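Local coordinates for protein 2,3-dihydroxy-2,3-dihydrophenylpropionate dehydrogenase (Pseudomonas sp. MC1, PDB 5XTF) that catalyses the NAD(+)-dependent oxidation of naphthalene cis-dihydrodiol to 1,2-dihydroxynaphthalene, as a tetrameric short-chain dehydrogenase/reductase, at residues B[99-111]-B[127-140]. Residues are numbered along the deposited sequence; the frame is centred on the assembly and turned at random.
Sequences DCFIANAGIWDYM and EIFDINVKSYFSGI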
loop_
_atom_site.group_PDB
_atom_site.type_symbol
_atom_site.label_atom_id
_atom_site.label_comp_id
_atom_site.label_asym_id
_atom_site.label_seq_id
_atom_site.Cartn_x
_atom_site.Cartn_y
_atom_site.Cartn_z
ATOM N N ASP B 99 -4.974 18.400 24.644
ATOM C CA ASP B 99 -4.314 18.620 23.359
ATOM C C ASP B 99 -4.174 17.365 22.506
ATOM O O ASP B 99 -4.208 17.466 21.280
ATOM C CB ASP B 99 -2.923 19.234 23.557
ATOM C CG ASP B 99 -2.979 20.588 24.233
ATOM O OD1 ASP B 99 -3.271 21.585 23.533
ATOM O OD2 ASP B 99 -2.737 20.656 25.466
ATOM N N CYS B 100 -3.997 16.192 23.103
ATOM C CA CYS B 100 -3.735 14.989 22.331
ATOM C C CYS B 100 -4.416 13.812 23.004
ATOM O O CYS B 100 -4.393 13.699 24.231
ATOM C CB CYS B 100 -2.227 14.724 22.203
ATOM S SG CYS B 100 -1.792 13.298 21.130
ATOM N N PHE B 101 -5.049 12.963 22.210
ATOM C CA PHE B 101 -5.621 11.715 22.698
ATOM C C PHE B 101 -4.908 10.557 22.014
ATOM O O PHE B 101 -4.855 10.500 20.777
ATOM C CB PHE B 101 -7.128 11.630 22.439
ATOM C CG PHE B 101 -7.730 10.312 22.864
ATOM C CD1 PHE B 101 -7.882 10.014 24.208
ATOM C CD2 PHE B 101 -8.127 9.371 21.933
ATOM C CE1 PHE B 101 -8.421 8.809 24.620
ATOM C CE2 PHE B 101 -8.674 8.158 22.347
ATOM C CZ PHE B 101 -8.815 7.885 23.689
ATOM N N ILE B 102 -4.359 9.645 22.816
ATOM C CA ILE B 102 -3.637 8.478 22.330
ATOM C C ILE B 102 -4.471 7.258 22.670
ATOM O O ILE B 102 -4.596 6.889 23.846
ATOM C CB ILE B 102 -2.237 8.357 22.938
ATOM C CG1 ILE B 102 -1.399 9.594 22.615
ATOM C CG2 ILE B 102 -1.562 7.087 22.451
ATOM C CD1 ILE B 102 0.030 9.491 23.094
ATOM N N ALA B 103 -5.051 6.641 21.646
ATOM C CA ALA B 103 -5.829 5.424 21.812
ATOM C C ALA B 103 -4.880 4.262 21.578
ATOM O O ALA B 103 -4.394 4.070 20.459
ATOM C CB ALA B 103 -7.003 5.403 20.841
ATOM N N ASN B 104 -4.620 3.485 22.627
ATOM C CA ASN B 104 -3.536 2.512 22.600
ATOM C C ASN B 104 -3.886 1.178 23.229
ATOM O O ASN B 104 -3.191 0.194 22.954
ATOM C CB ASN B 104 -2.289 3.092 23.298
ATOM C CG ASN B 104 -1.247 2.044 23.629
ATOM O OD1 ASN B 104 -0.626 1.453 22.735
ATOM N ND2 ASN B 104 -1.044 1.803 24.920
ATOM N N ALA B 105 -4.912 1.095 24.068
ATOM C CA ALA B 105 -5.236 -0.175 24.701
ATOM C C ALA B 105 -5.496 -1.229 23.627
ATOM O O ALA B 105 -6.207 -0.980 22.652
ATOM C CB ALA B 105 -6.444 -0.011 25.633
ATOM N N GLY B 106 -4.857 -2.391 23.765
ATOM C CA GLY B 106 -4.977 -3.431 22.766
ATOM C C GLY B 106 -5.062 -4.802 23.404
ATOM O O GLY B 106 -4.811 -4.968 24.601
ATOM N N ILE B 107 -5.434 -5.786 22.577
ATOM C CA ILE B 107 -5.454 -7.187 22.978
ATOM C C ILE B 107 -5.069 -8.031 21.773
ATOM O O ILE B 107 -5.351 -7.673 20.626
ATOM C CB ILE B 107 -6.834 -7.619 23.545
ATOM C CG1 ILE B 107 -6.738 -8.965 24.255
ATOM C CG2 ILE B 107 -7.880 -7.727 22.454
ATOM C CD1 ILE B 107 -8.064 -9.434 24.801
ATOM N N TRP B 108 -4.418 -9.160 22.042
ATOM C CA TRP B 108 -3.981 -10.113 21.032
ATOM C C TRP B 108 -5.027 -11.216 20.860
ATOM O O TRP B 108 -5.992 -11.314 21.621
ATOM C CB TRP B 108 -2.628 -10.720 21.426
ATOM C CG TRP B 108 -1.853 -11.307 20.276
ATOM C CD1 TRP B 108 -1.859 -10.880 18.982
ATOM C CD2 TRP B 108 -0.960 -12.427 20.326
ATOM N NE1 TRP B 108 -1.021 -11.664 18.219
ATOM C CE2 TRP B 108 -0.458 -12.623 19.021
ATOM C CE3 TRP B 108 -0.532 -13.282 21.349
ATOM C CZ2 TRP B 108 0.448 -13.641 18.712
ATOM C CZ3 TRP B 108 0.365 -14.290 21.042
ATOM C CH2 TRP B 108 0.848 -14.461 19.731
ATOM N N ASP B 109 -4.823 -12.060 19.839
ATOM C CA ASP B 109 -5.677 -13.221 19.634
ATOM C C ASP B 109 -4.934 -14.548 19.707
ATOM O O ASP B 109 -5.548 -15.591 19.468
ATOM C CB ASP B 109 -6.426 -13.117 18.298
ATOM C CG ASP B 109 -5.553 -13.399 17.084
ATOM O OD1 ASP B 109 -4.300 -13.428 17.201
ATOM O OD2 ASP B 109 -6.148 -13.559 15.983
ATOM N N TYR B 110 -3.638 -14.539 20.025
ATOM C CA TYR B 110 -2.875 -15.765 20.272
ATOM C C TYR B 110 -3.008 -16.746 19.105
ATOM O O TYR B 110 -3.216 -17.947 19.291
ATOM C CB TYR B 110 -3.290 -16.404 21.606
ATOM C CG TYR B 110 -3.048 -15.482 22.788
ATOM C CD1 TYR B 110 -1.856 -15.538 23.509
ATOM C CD2 TYR B 110 -3.992 -14.529 23.164
ATOM C CE1 TYR B 110 -1.619 -14.680 24.577
ATOM C CE2 TYR B 110 -3.762 -13.664 24.233
ATOM C CZ TYR B 110 -2.574 -13.748 24.933
ATOM O OH TYR B 110 -2.339 -12.906 25.991
ATOM N N MET B 111 -2.902 -16.206 17.887
ATOM C CA MET B 111 -2.860 -16.980 16.642
ATOM C C MET B 111 -4.086 -17.878 16.465
ATOM O O MET B 111 -3.985 -18.964 15.882
ATOM C CB MET B 111 -1.575 -17.814 16.545
ATOM C CG MET B 111 -0.297 -17.085 16.951
ATOM S SD MET B 111 0.105 -15.670 15.901
ATOM C CE MET B 111 0.298 -16.467 14.296
ATOM N N GLU B 127 -14.287 -9.796 21.307
ATOM C CA GLU B 127 -13.368 -9.164 22.241
ATOM C C GLU B 127 -12.304 -8.370 21.486
ATOM O O GLU B 127 -11.949 -7.256 21.888
ATOM C CB GLU B 127 -12.747 -10.220 23.158
ATOM C CG GLU B 127 -12.612 -9.777 24.604
ATOM C CD GLU B 127 -12.208 -10.910 25.550
ATOM O OE1 GLU B 127 -12.729 -12.041 25.397
ATOM O OE2 GLU B 127 -11.365 -10.657 26.448
ATOM N N ILE B 128 -11.837 -8.894 20.352
ATOM C CA ILE B 128 -10.775 -8.218 19.614
ATOM C C ILE B 128 -11.287 -6.913 19.023
ATOM O O ILE B 128 -10.661 -5.855 19.177
ATOM C CB ILE B 128 -10.196 -9.146 18.535
ATOM C CG1 ILE B 128 -9.264 -10.159 19.188
ATOM C CG2 ILE B 128 -9.439 -8.353 17.482
ATOM C CD1 ILE B 128 -9.452 -11.524 18.681
ATOM N N PHE B 129 -12.456 -6.951 18.389
ATOM C CA PHE B 129 -12.931 -5.748 17.719
ATOM C C PHE B 129 -13.486 -4.714 18.697
ATOM O O PHE B 129 -13.367 -3.506 18.442
ATOM C CB PHE B 129 -13.942 -6.126 16.644
ATOM C CG PHE B 129 -13.286 -6.545 15.354
ATOM C CD1 PHE B 129 -12.719 -7.799 15.227
ATOM C CD2 PHE B 129 -13.189 -5.654 14.285
ATOM C CE1 PHE B 129 -12.082 -8.168 14.045
ATOM C CE2 PHE B 129 -12.552 -6.012 13.103
ATOM C CZ PHE B 129 -12.006 -7.279 12.983
ATOM N N ASP B 130 -14.060 -5.156 19.827
ATOM C CA ASP B 130 -14.466 -4.202 20.853
ATOM C C ASP B 130 -13.275 -3.409 21.377
ATOM O O ASP B 130 -13.369 -2.189 21.568
ATOM C CB ASP B 130 -15.174 -4.916 22.002
ATOM C CG ASP B 130 -16.599 -5.265 21.669
ATOM O OD1 ASP B 130 -17.145 -4.607 20.755
ATOM O OD2 ASP B 130 -17.167 -6.190 22.300
ATOM N N ILE B 131 -12.142 -4.073 21.594
ATOM C CA ILE B 131 -10.992 -3.420 22.219
ATOM C C ILE B 131 -10.103 -2.735 21.195
ATOM O O ILE B 131 -9.694 -1.585 21.384
ATOM C CB ILE B 131 -10.177 -4.441 23.035
ATOM C CG1 ILE B 131 -10.978 -4.947 24.225
ATOM C CG2 ILE B 131 -8.877 -3.806 23.493
ATOM C CD1 ILE B 131 -10.297 -6.099 24.943
ATOM N N ASN B 132 -9.741 -3.446 20.128
ATOM C CA ASN B 132 -8.778 -2.916 19.171
ATOM C C ASN B 132 -9.385 -1.924 18.194
ATOM O O ASN B 132 -8.630 -1.202 17.547
ATOM C CB ASN B 132 -8.124 -4.042 18.377
ATOM C CG ASN B 132 -7.330 -4.976 19.248
ATOM O OD1 ASN B 132 -7.078 -4.693 20.424
ATOM N ND2 ASN B 132 -6.912 -6.091 18.679
ATOM N N VAL B 133 -10.711 -1.854 18.075
ATOM C CA VAL B 133 -11.332 -0.981 17.087
ATOM C C VAL B 133 -12.460 -0.159 17.689
ATOM O O VAL B 133 -12.412 1.074 17.663
ATOM C CB VAL B 133 -11.851 -1.775 15.876
ATOM C CG1 VAL B 133 -12.445 -0.812 14.835
ATOM C CG2 VAL B 133 -10.735 -2.633 15.264
ATOM N N LYS B 134 -13.492 -0.820 18.219
ATOM C CA LYS B 134 -14.656 -0.074 18.684
ATOM C C LYS B 134 -14.282 0.917 19.787
ATOM O O LYS B 134 -14.752 2.064 19.794
ATOM C CB LYS B 134 -15.752 -1.023 19.169
ATOM C CG LYS B 134 -17.085 -0.322 19.197
ATOM C CD LYS B 134 -18.186 -1.118 19.879
ATOM C CE LYS B 134 -19.491 -0.311 19.827
ATOM N NZ LYS B 134 -20.677 -1.063 20.328
ATOM N N SER B 135 -13.419 0.516 20.706
ATOM C CA SER B 135 -13.091 1.435 21.783
ATOM C C SER B 135 -12.148 2.554 21.328
ATOM O O SER B 135 -12.062 3.578 22.009
ATOM C CB SER B 135 -12.508 0.673 22.972
ATOM O OG SER B 135 -11.160 0.336 22.710
ATOM N N TYR B 136 -11.469 2.417 20.181
ATOM C CA TYR B 136 -10.828 3.590 19.581
ATOM C C TYR B 136 -11.879 4.606 19.142
ATOM O O TYR B 136 -11.747 5.808 19.415
ATOM C CB TYR B 136 -9.951 3.204 18.389
ATOM C CG TYR B 136 -8.604 2.600 18.720
ATOM C CD1 TYR B 136 -8.275 2.199 20.014
ATOM C CD2 TYR B 136 -7.650 2.437 17.725
ATOM C CE1 TYR B 136 -7.025 1.645 20.290
ATOM C CE2 TYR B 136 -6.412 1.886 17.989
ATOM C CZ TYR B 136 -6.102 1.496 19.261
ATOM O OH TYR B 136 -4.864 0.955 19.460
ATOM N N PHE B 137 -12.945 4.131 18.475
ATOM C CA PHE B 137 -14.060 5.009 18.120
ATOM C C PHE B 137 -14.643 5.687 19.356
ATOM O O PHE B 137 -14.939 6.889 19.332
ATOM C CB PHE B 137 -15.150 4.221 17.391
ATOM C CG PHE B 137 -14.871 3.985 15.923
ATOM C CD1 PHE B 137 -14.354 2.768 15.486
ATOM C CD2 PHE B 137 -15.144 4.965 14.986
ATOM C CE1 PHE B 137 -14.102 2.542 14.139
ATOM C CE2 PHE B 137 -14.895 4.749 13.641
ATOM C CZ PHE B 137 -14.374 3.537 13.219
ATOM N N SER B 138 -14.804 4.933 20.446
ATOM C CA SER B 138 -15.411 5.475 21.665
ATOM C C SER B 138 -14.536 6.558 22.300
ATOM O O SER B 138 -15.020 7.654 22.609
ATOM C CB SER B 138 -15.686 4.336 22.648
ATOM O OG SER B 138 -16.142 4.814 23.909
ATOM N N GLY B 139 -13.242 6.279 22.480
ATOM C CA GLY B 139 -12.334 7.297 22.988
ATOM C C GLY B 139 -12.319 8.565 22.152
ATOM O O GLY B 139 -12.340 9.677 22.692
ATOM N N ILE B 140 -12.282 8.424 20.824
ATOM C CA ILE B 140 -12.212 9.606 19.964
ATOM C C ILE B 140 -13.522 10.395 20.014
ATOM O O ILE B 140 -13.514 11.636 20.082
ATOM C CB ILE B 140 -11.837 9.194 18.529
ATOM C CG1 ILE B 140 -10.372 8.753 18.494
ATOM C CG2 ILE B 140 -12.128 10.324 17.549
ATOM C CD1 ILE B 140 -10.020 7.898 17.336
HETATM O O HOH W 1 -8.302 0.461 23.270
#
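Asn132 grips the backbone of Ile107 with both ends of its amide: Ile107 N reaches a lone pair of Asn132 OD1 at 2.9 Å, and Asn132 ND2 returns a straighter bond (164°) to Ile107 O at 3.0 Å, lying in the amide plane. CG stands anti to the residue's own carbonyl carbon (chi1 -63°), which turns the amide off helix 118-150, back toward its N-terminal end and onto the loop at Ile107. Beside this clamp Ile107 CG2 lies 3.8 Å from Ile131 CD1, the two side chains crossing almost perpendicularly, while Ile128 CD1 abuts Asp109 CB. A water bridges the carbonyls of Ala105 and Ile131, donating to both. Farther along, Ala103 CB sits over one face of the Tyr136 ring, 3.9 Å from its centroid, a CH-pi contact, and Tyr136 OH is hydrogen-bonded to Thr157 O. Where strand 100-103 runs nearly antiparallel to helix segment 127-140 (166°), Phe101 CZ comes within 3.6 Å of Gly139 CA, a place with no room for a beta-carbon. Were Asn132 an alanine, Ile107 N and O would probably both lose their mates and the loop be freer to drift. In this Rossmann fold the chain leaving the central strand carries Asn104, an NAD(+)-binding residue, though the cofactor is absent here; matching one residue's N-H and C=O with a side-chain amide's C=O and NH2 probably helps fix the loop's course without a charge.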